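Local coordinates for protein post-proline cleaving enzyme (Rickettsia typhi, PDB 4HVT) that probably acts as a serine oligopeptidase of the prolyl oligopeptidase family, cutting peptides on the carboxyl side of proline, at residues Ile592-Arg597 against Ala627-Leu632; Ile596-Phe601 against Thr609-Pro614. All coordinates share one frame; numbering follows the deposited sequence. Where two conformers were deposited one is given.

Contact 1: residues Ile592-Arg597 against Ala627-Leu632; sequences ILDMIR and APLENL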
loop_
_atom_site.group_PDB
_atom_site.type_symbol
_atom_site.label_atom_id
_atom_site.label_comp_id
_atom_site.label_asym_id
_atom_site.label_seq_id
_atom_site.Cartn_x
_atom_site.Cartn_y
_atom_site.Cartn_z
ATOM N N ILE A 592 -14.058 2.951 -3.222
ATOM C CA ILE A 592 -14.767 2.349 -4.366
ATOM C C ILE A 592 -16.119 1.974 -3.750
ATOM O O ILE A 592 -16.174 1.423 -2.640
ATOM C CB ILE A 592 -14.015 1.149 -5.012
ATOM C CG1 ILE A 592 -14.736 0.743 -6.282
ATOM C CG2 ILE A 592 -13.799 -0.023 -4.064
ATOM C CD1 ILE A 592 -13.991 -0.363 -7.045
ATOM N N LEU A 593 -17.202 2.293 -4.432
ATOM C CA LEU A 593 -18.486 1.943 -3.850
ATOM C C LEU A 593 -19.628 1.778 -4.831
ATOM O O LEU A 593 -20.560 1.061 -4.537
ATOM C CB LEU A 593 -18.870 2.899 -2.733
ATOM C CG LEU A 593 -19.469 4.265 -2.798
ATOM C CD1 LEU A 593 -20.886 4.340 -3.355
ATOM C CD2 LEU A 593 -19.435 4.823 -1.349
ATOM N N ASP A 594 -19.529 2.444 -5.976
ATOM C CA ASP A 594 -20.511 2.202 -7.074
ATOM C C ASP A 594 -20.158 0.907 -7.816
ATOM O O ASP A 594 -19.459 0.920 -8.818
ATOM C CB ASP A 594 -20.598 3.378 -8.019
ATOM C CG ASP A 594 -21.720 3.210 -9.068
ATOM O OD1 ASP A 594 -22.247 2.080 -9.225
ATOM O OD2 ASP A 594 -22.060 4.225 -9.728
ATOM N N MET A 595 -20.604 -0.212 -7.274
ATOM C CA MET A 595 -20.169 -1.517 -7.754
ATOM C C MET A 595 -20.893 -1.948 -9.054
ATOM O O MET A 595 -20.484 -2.924 -9.697
ATOM C CB MET A 595 -20.260 -2.544 -6.622
ATOM C CG MET A 595 -19.488 -2.111 -5.353
ATOM S SD MET A 595 -17.847 -1.459 -5.689
ATOM C CE MET A 595 -16.976 -2.887 -6.291
ATOM N N ILE A 596 -21.950 -1.225 -9.465
ATOM C CA ILE A 596 -22.519 -1.461 -10.791
ATOM C C ILE A 596 -21.651 -0.839 -11.908
ATOM O O ILE A 596 -21.451 -1.459 -12.980
ATOM C CB ILE A 596 -23.983 -0.985 -10.884
ATOM C CG1 ILE A 596 -24.823 -1.618 -9.767
ATOM C CG2 ILE A 596 -24.554 -1.368 -12.237
ATOM C CD1 ILE A 596 -26.335 -1.501 -9.987
ATOM N N ARG A 597 -21.144 0.376 -11.658
ATOM C CA ARG A 597 -20.484 1.191 -12.677
ATOM C C ARG A 597 -18.975 1.306 -12.494
ATOM O O ARG A 597 -18.340 2.037 -13.232
ATOM C CB ARG A 597 -21.082 2.619 -12.672
ATOM C CG ARG A 597 -22.581 2.607 -12.982
ATOM C CD ARG A 597 -23.140 3.984 -13.349
ATOM N NE ARG A 597 -22.448 4.653 -14.414
ATOM C CZ ARG A 597 -22.407 5.974 -14.623
ATOM N NH1 ARG A 597 -23.077 6.807 -13.863
ATOM N NH2 ARG A 597 -21.704 6.455 -15.637
ATOM N N ALA A 627 -24.471 -3.800 -2.863
ATOM C CA ALA A 627 -23.978 -2.522 -3.355
ATOM C C ALA A 627 -24.691 -1.392 -2.591
ATOM O O ALA A 627 -25.898 -1.360 -2.596
ATOM C CB ALA A 627 -24.203 -2.409 -4.858
ATOM N N PRO A 628 -23.934 -0.488 -1.931
ATOM C CA PRO A 628 -24.642 0.501 -1.058
ATOM C C PRO A 628 -25.646 1.357 -1.797
ATOM O O PRO A 628 -26.743 1.628 -1.254
ATOM C CB PRO A 628 -23.493 1.348 -0.461
ATOM C CG PRO A 628 -22.304 0.498 -0.590
ATOM C CD PRO A 628 -22.482 -0.419 -1.801
ATOM N N LEU A 629 -25.370 1.736 -3.046
ATOM C CA LEU A 629 -26.310 2.664 -3.760
ATOM C C LEU A 629 -27.580 1.967 -4.152
ATOM O O LEU A 629 -28.614 2.647 -4.437
ATOM C CB LEU A 629 -25.666 3.273 -5.012
ATOM C CG LEU A 629 -24.404 4.117 -4.795
ATOM C CD1 LEU A 629 -23.833 4.503 -6.156
ATOM C CD2 LEU A 629 -24.733 5.360 -4.003
ATOM N N GLU A 630 -27.562 0.632 -4.126
ATOM C CA GLU A 630 -28.752 -0.197 -4.397
ATOM C C GLU A 630 -29.537 -0.584 -3.133
ATOM O O GLU A 630 -30.597 -1.229 -3.219
ATOM C CB GLU A 630 -28.375 -1.484 -5.105
ATOM C CG GLU A 630 -27.822 -1.284 -6.500
ATOM C CD GLU A 630 -28.860 -0.744 -7.486
ATOM O OE1 GLU A 630 -29.893 -1.424 -7.734
ATOM O OE2 GLU A 630 -28.663 0.371 -8.010
ATOM N N ASN A 631 -29.067 -0.180 -1.962
ATOM C CA ASN A 631 -29.655 -0.666 -0.709
ATOM C C ASN A 631 -29.748 0.512 0.255
ATOM O O ASN A 631 -29.452 0.399 1.411
ATOM C CB ASN A 631 -28.859 -1.840 -0.118
ATOM C CG ASN A 631 -28.983 -3.099 -0.974
ATOM O OD1 ASN A 631 -29.978 -3.846 -0.868
ATOM N ND2 ASN A 631 -28.045 -3.282 -1.889
ATOM N N LEU A 632 -30.160 1.656 -0.260
ATOM C CA LEU A 632 -30.364 2.857 0.554
ATOM C C LEU A 632 -31.841 3.252 0.619
ATOM O O LEU A 632 -32.512 3.347 -0.382
ATOM C CB LEU A 632 -29.637 4.036 -0.037
ATOM C CG LEU A 632 -28.182 4.330 0.236
ATOM C CD1 LEU A 632 -27.808 5.534 -0.601
ATOM C CD2 LEU A 632 -27.841 4.610 1.664
HETATM O O HOH W 1 -23.271 0.879 -4.794
#
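In the alpha/beta-hydrolase domain, the loop that leaves strand 585-589 packs through Leu-593 and Asp-594 against Leu-629, in the short 3-10 turn that follows helix 617-626. Leu-629 carries the contact with both methyl branches. Its CG, 3.8 Å from Leu-593 CD1, and its CD2 branch meet that methyl, the two side chains crossing at about a right angle, while its CD1 lies over one face of the Asp-594 carboxylate, 3.8 Å from Asp-594 CG. Leu-593 reaches over because its CG stands between the backbone N and the carbonyl carbon (chi1 80°). The backbones are bridged by a water, which donates to Leu-593 O (2.7 Å) and accepts from Leu-629 N (2.9 Å). The Pro-628 ring abuts the same carbonyl through CD, and the CB atoms of Met-595 and Ala-627 approach to 4.3 Å. Toward the solvent side, in the conformer given, Ile-596 CD1 crosses the bent chain of Glu-630, 3.6 Å from OE2, a van der Waals contact.

Both partners are braced from within. Asp-594 OD1 receives Arg-597 N at 3.2 Å from the face opposite Leu-629 CD1, well out of the carboxylate plane, an Asx motif, while OD2 accepts a hydrogen bond from Trp-655 NE1 of helix 655-664. Ala-627 O accepts Glu-630 N and Asn-631 ND2 from opposite faces of its plane. Helix 567-578 backs the join, touching Leu-593 and Pro-628 through Ser-573. The arrangement is packing of the loop after strand 585-589, bent at Asp-594 into an inverse gamma turn, against the 3-10 turn after helix 617-626 in an alpha/beta-hydrolase fold.

Contact 2: residues Ile596-Phe601 against Thr609-Pro614; sequences IRYKEF and TEYGDP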
loop_
_atom_site.group_PDB
_atom_site.type_symbol
_atom_site.label_atom_id
_atom_site.label_comp_id
_atom_site.label_asym_id
_atom_site.label_seq_id
_atom_site.Cartn_x
_atom_site.Cartn_y
_atom_site.Cartn_z
ATOM N N ILE A 596 -21.950 -1.225 -9.465
ATOM C CA ILE A 596 -22.519 -1.461 -10.791
ATOM C C ILE A 596 -21.651 -0.839 -11.908
ATOM O O ILE A 596 -21.451 -1.459 -12.980
ATOM C CB ILE A 596 -23.983 -0.985 -10.884
ATOM C CG1 ILE A 596 -24.823 -1.618 -9.767
ATOM C CG2 ILE A 596 -24.554 -1.368 -12.237
ATOM C CD1 ILE A 596 -26.335 -1.501 -9.987
ATOM N N ARG A 597 -21.144 0.376 -11.658
ATOM C CA ARG A 597 -20.484 1.191 -12.677
ATOM C C ARG A 597 -18.975 1.306 -12.494
ATOM O O ARG A 597 -18.340 2.037 -13.232
ATOM C CB ARG A 597 -21.082 2.619 -12.672
ATOM C CG ARG A 597 -22.581 2.607 -12.982
ATOM C CD ARG A 597 -23.140 3.984 -13.349
ATOM N NE ARG A 597 -22.448 4.653 -14.414
ATOM C CZ ARG A 597 -22.407 5.974 -14.623
ATOM N NH1 ARG A 597 -23.077 6.807 -13.863
ATOM N NH2 ARG A 597 -21.704 6.455 -15.637
ATOM N N TYR A 598 -18.417 0.551 -11.561
ATOM C CA TYR A 598 -16.983 0.735 -11.195
ATOM C C TYR A 598 -16.036 0.611 -12.375
ATOM O O TYR A 598 -15.004 1.278 -12.396
ATOM C CB TYR A 598 -16.495 -0.136 -10.010
ATOM C CG TYR A 598 -16.271 -1.579 -10.326
ATOM C CD1 TYR A 598 -15.040 -2.019 -10.769
ATOM C CD2 TYR A 598 -17.281 -2.498 -10.141
ATOM C CE1 TYR A 598 -14.829 -3.336 -11.059
ATOM C CE2 TYR A 598 -17.093 -3.829 -10.404
ATOM C CZ TYR A 598 -15.834 -4.257 -10.855
ATOM O OH TYR A 598 -15.572 -5.566 -11.139
ATOM N N LYS A 599 -16.394 -0.200 -13.385
ATOM C CA LYS A 599 -15.481 -0.370 -14.515
ATOM C C LYS A 599 -15.310 0.915 -15.336
ATOM O O LYS A 599 -14.331 1.031 -16.074
ATOM C CB LYS A 599 -15.915 -1.492 -15.482
ATOM C CG LYS A 599 -15.977 -2.884 -14.861
ATOM C CD LYS A 599 -16.321 -4.021 -15.823
ATOM C CE LYS A 599 -17.603 -3.841 -16.667
ATOM N NZ LYS A 599 -17.806 -4.981 -17.623
ATOM N N GLU A 600 -16.282 1.820 -15.256
ATOM C CA GLU A 600 -16.274 3.044 -16.038
ATOM C C GLU A 600 -15.369 4.129 -15.492
ATOM O O GLU A 600 -15.216 5.130 -16.140
ATOM C CB GLU A 600 -17.701 3.595 -16.130
ATOM C CG GLU A 600 -18.683 2.675 -16.816
ATOM C CD GLU A 600 -20.078 3.284 -16.745
ATOM O OE1 GLU A 600 -20.252 4.402 -17.303
ATOM O OE2 GLU A 600 -20.999 2.661 -16.154
ATOM N N PHE A 601 -14.790 3.942 -14.302
ATOM C CA PHE A 601 -14.124 5.030 -13.587
ATOM C C PHE A 601 -12.714 4.619 -13.182
ATOM O O PHE A 601 -12.511 3.507 -12.649
ATOM C CB PHE A 601 -14.912 5.423 -12.335
ATOM C CG PHE A 601 -16.250 6.040 -12.665
ATOM C CD1 PHE A 601 -16.332 7.376 -13.035
ATOM C CD2 PHE A 601 -17.397 5.289 -12.639
ATOM C CE1 PHE A 601 -17.557 7.937 -13.365
ATOM C CE2 PHE A 601 -18.627 5.820 -13.028
ATOM C CZ PHE A 601 -18.713 7.160 -13.356
ATOM N N THR A 609 -11.827 -9.306 -11.453
ATOM C CA THR A 609 -11.649 -10.601 -10.801
ATOM C C THR A 609 -11.782 -10.518 -9.299
ATOM O O THR A 609 -11.901 -11.567 -8.644
ATOM C CB THR A 609 -10.284 -11.244 -11.194
ATOM O OG1 THR A 609 -9.227 -10.330 -10.865
ATOM C CG2 THR A 609 -10.261 -11.595 -12.649
ATOM N N GLU A 610 -11.764 -9.310 -8.723
ATOM C CA GLU A 610 -11.987 -9.124 -7.302
ATOM C C GLU A 610 -13.487 -9.027 -6.981
ATOM O O GLU A 610 -13.906 -9.548 -5.977
ATOM C CB GLU A 610 -11.239 -7.912 -6.731
ATOM C CG GLU A 610 -11.328 -7.805 -5.224
ATOM C CD GLU A 610 -10.558 -8.840 -4.432
ATOM O OE1 GLU A 610 -9.862 -9.658 -5.096
ATOM O OE2 GLU A 610 -10.658 -8.826 -3.145
ATOM N N TYR A 611 -14.255 -8.326 -7.798
ATOM C CA TYR A 611 -15.626 -8.003 -7.431
ATOM C C TYR A 611 -16.688 -8.716 -8.273
ATOM O O TYR A 611 -17.845 -8.762 -7.891
ATOM C CB TYR A 611 -15.834 -6.498 -7.537
ATOM C CG TYR A 611 -14.941 -5.668 -6.624
ATOM C CD1 TYR A 611 -15.045 -5.730 -5.217
ATOM C CD2 TYR A 611 -14.018 -4.799 -7.166
ATOM C CE1 TYR A 611 -14.199 -4.986 -4.398
ATOM C CE2 TYR A 611 -13.180 -4.049 -6.352
ATOM C CZ TYR A 611 -13.301 -4.131 -4.975
ATOM O OH TYR A 611 -12.444 -3.375 -4.200
ATOM N N GLY A 612 -16.263 -9.347 -9.349
ATOM C CA GLY A 612 -17.216 -9.859 -10.375
ATOM C C GLY A 612 -17.528 -8.774 -11.376
ATOM O O GLY A 612 -17.330 -7.590 -11.108
ATOM N N ASP A 613 -18.023 -9.197 -12.541
ATOM C CA ASP A 613 -18.354 -8.333 -13.656
ATOM C C ASP A 613 -19.840 -7.897 -13.617
ATOM O O ASP A 613 -20.707 -8.700 -13.868
ATOM C CB ASP A 613 -18.035 -9.052 -14.951
ATOM C CG ASP A 613 -18.103 -8.169 -16.126
ATOM O OD1 ASP A 613 -18.671 -7.054 -16.058
ATOM O OD2 ASP A 613 -17.563 -8.566 -17.159
ATOM N N PRO A 614 -20.109 -6.624 -13.318
ATOM C CA PRO A 614 -21.526 -6.170 -13.352
ATOM C C PRO A 614 -22.282 -6.330 -14.670
ATOM O O PRO A 614 -23.527 -6.140 -14.669
ATOM C CB PRO A 614 -21.437 -4.675 -12.960
ATOM C CG PRO A 614 -19.997 -4.325 -12.738
ATOM C CD PRO A 614 -19.148 -5.514 -13.101
#
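Lys-599 and Asp-613 form a salt bridge, NZ to OD1 at 2.7 Å, with the ammonium on the syn side of the carboxylate and 25° out of its plane. The lysine chain runs out with CG anti to the carbonyl carbon and bends at chi3 (-53°), which brings CE as well as NZ up to OD1. Glu-615 reinforces the pair twice, its carboxylate also bridging to Lys-599 NZ and its backbone N donating to Asp-613 OD1. The second polar link is Tyr-598 OH, which donates to Gly-612 O at 2.7 Å; this acceptor sits at the edge of the tyrosine ring, close to its plane, and the hydroxyl approaches tilted from the carbonyl plane.

Gly-612, with positive phi, is where the chain turns out of helix 608-611, so the hydroxyl ties the 3-10 turn 598-600 to that helix exit, within the excursion between strand 585-589 and helix 617-626 of the alpha/beta-hydrolase domain. Tyr-611 directs its edge at one face of Tyr-598 in a T-shaped pair, centroids 5.5 Å apart and planes at 72°; Lys-599 CG lies over the opposite face. The Tyr-611 hydroxyl, for its part, is hydrogen-bonded to Asn-567, next to the putative nucleophile Ser-566.

Pro-614 fills the angle between Tyr-598 and the backbone of Ile-596: its CG is 3.8 Å from Tyr-598 CE2, and its CB sits tightly, 3.2 Å from Ile-596 O. On the far side of the 3-10 turn, Arg-597 grips Glu-600 side-on, NE to OE2 and NH2 to OE1, both oxygens lying in the guanidinium plane.

How the contacts relate
Contacts 1 and 2 lie about 10 Å apart, centre to centre, in the alpha/beta-hydrolase domain, and both begin in the loop after strand 585-589, with Ile-596 and Arg-597 in common. Along the chain, 592-601 is followed by 609-614, at the end of helix 608-611, and, beyond helix 617-626, by 627-632, so contact 2 closes the shorter loop and contact 1 the longer one. They also touch: Met-595 CE packs 3.5 Å from Tyr-611 CG, and Met-595 O lies 3.4 Å from Pro-614 CG. The excursion between strands 585-589 and 640-646 is thus folded back on its own start, with Tyr-611 of contact 2 coming near the putative nucleophile elbow.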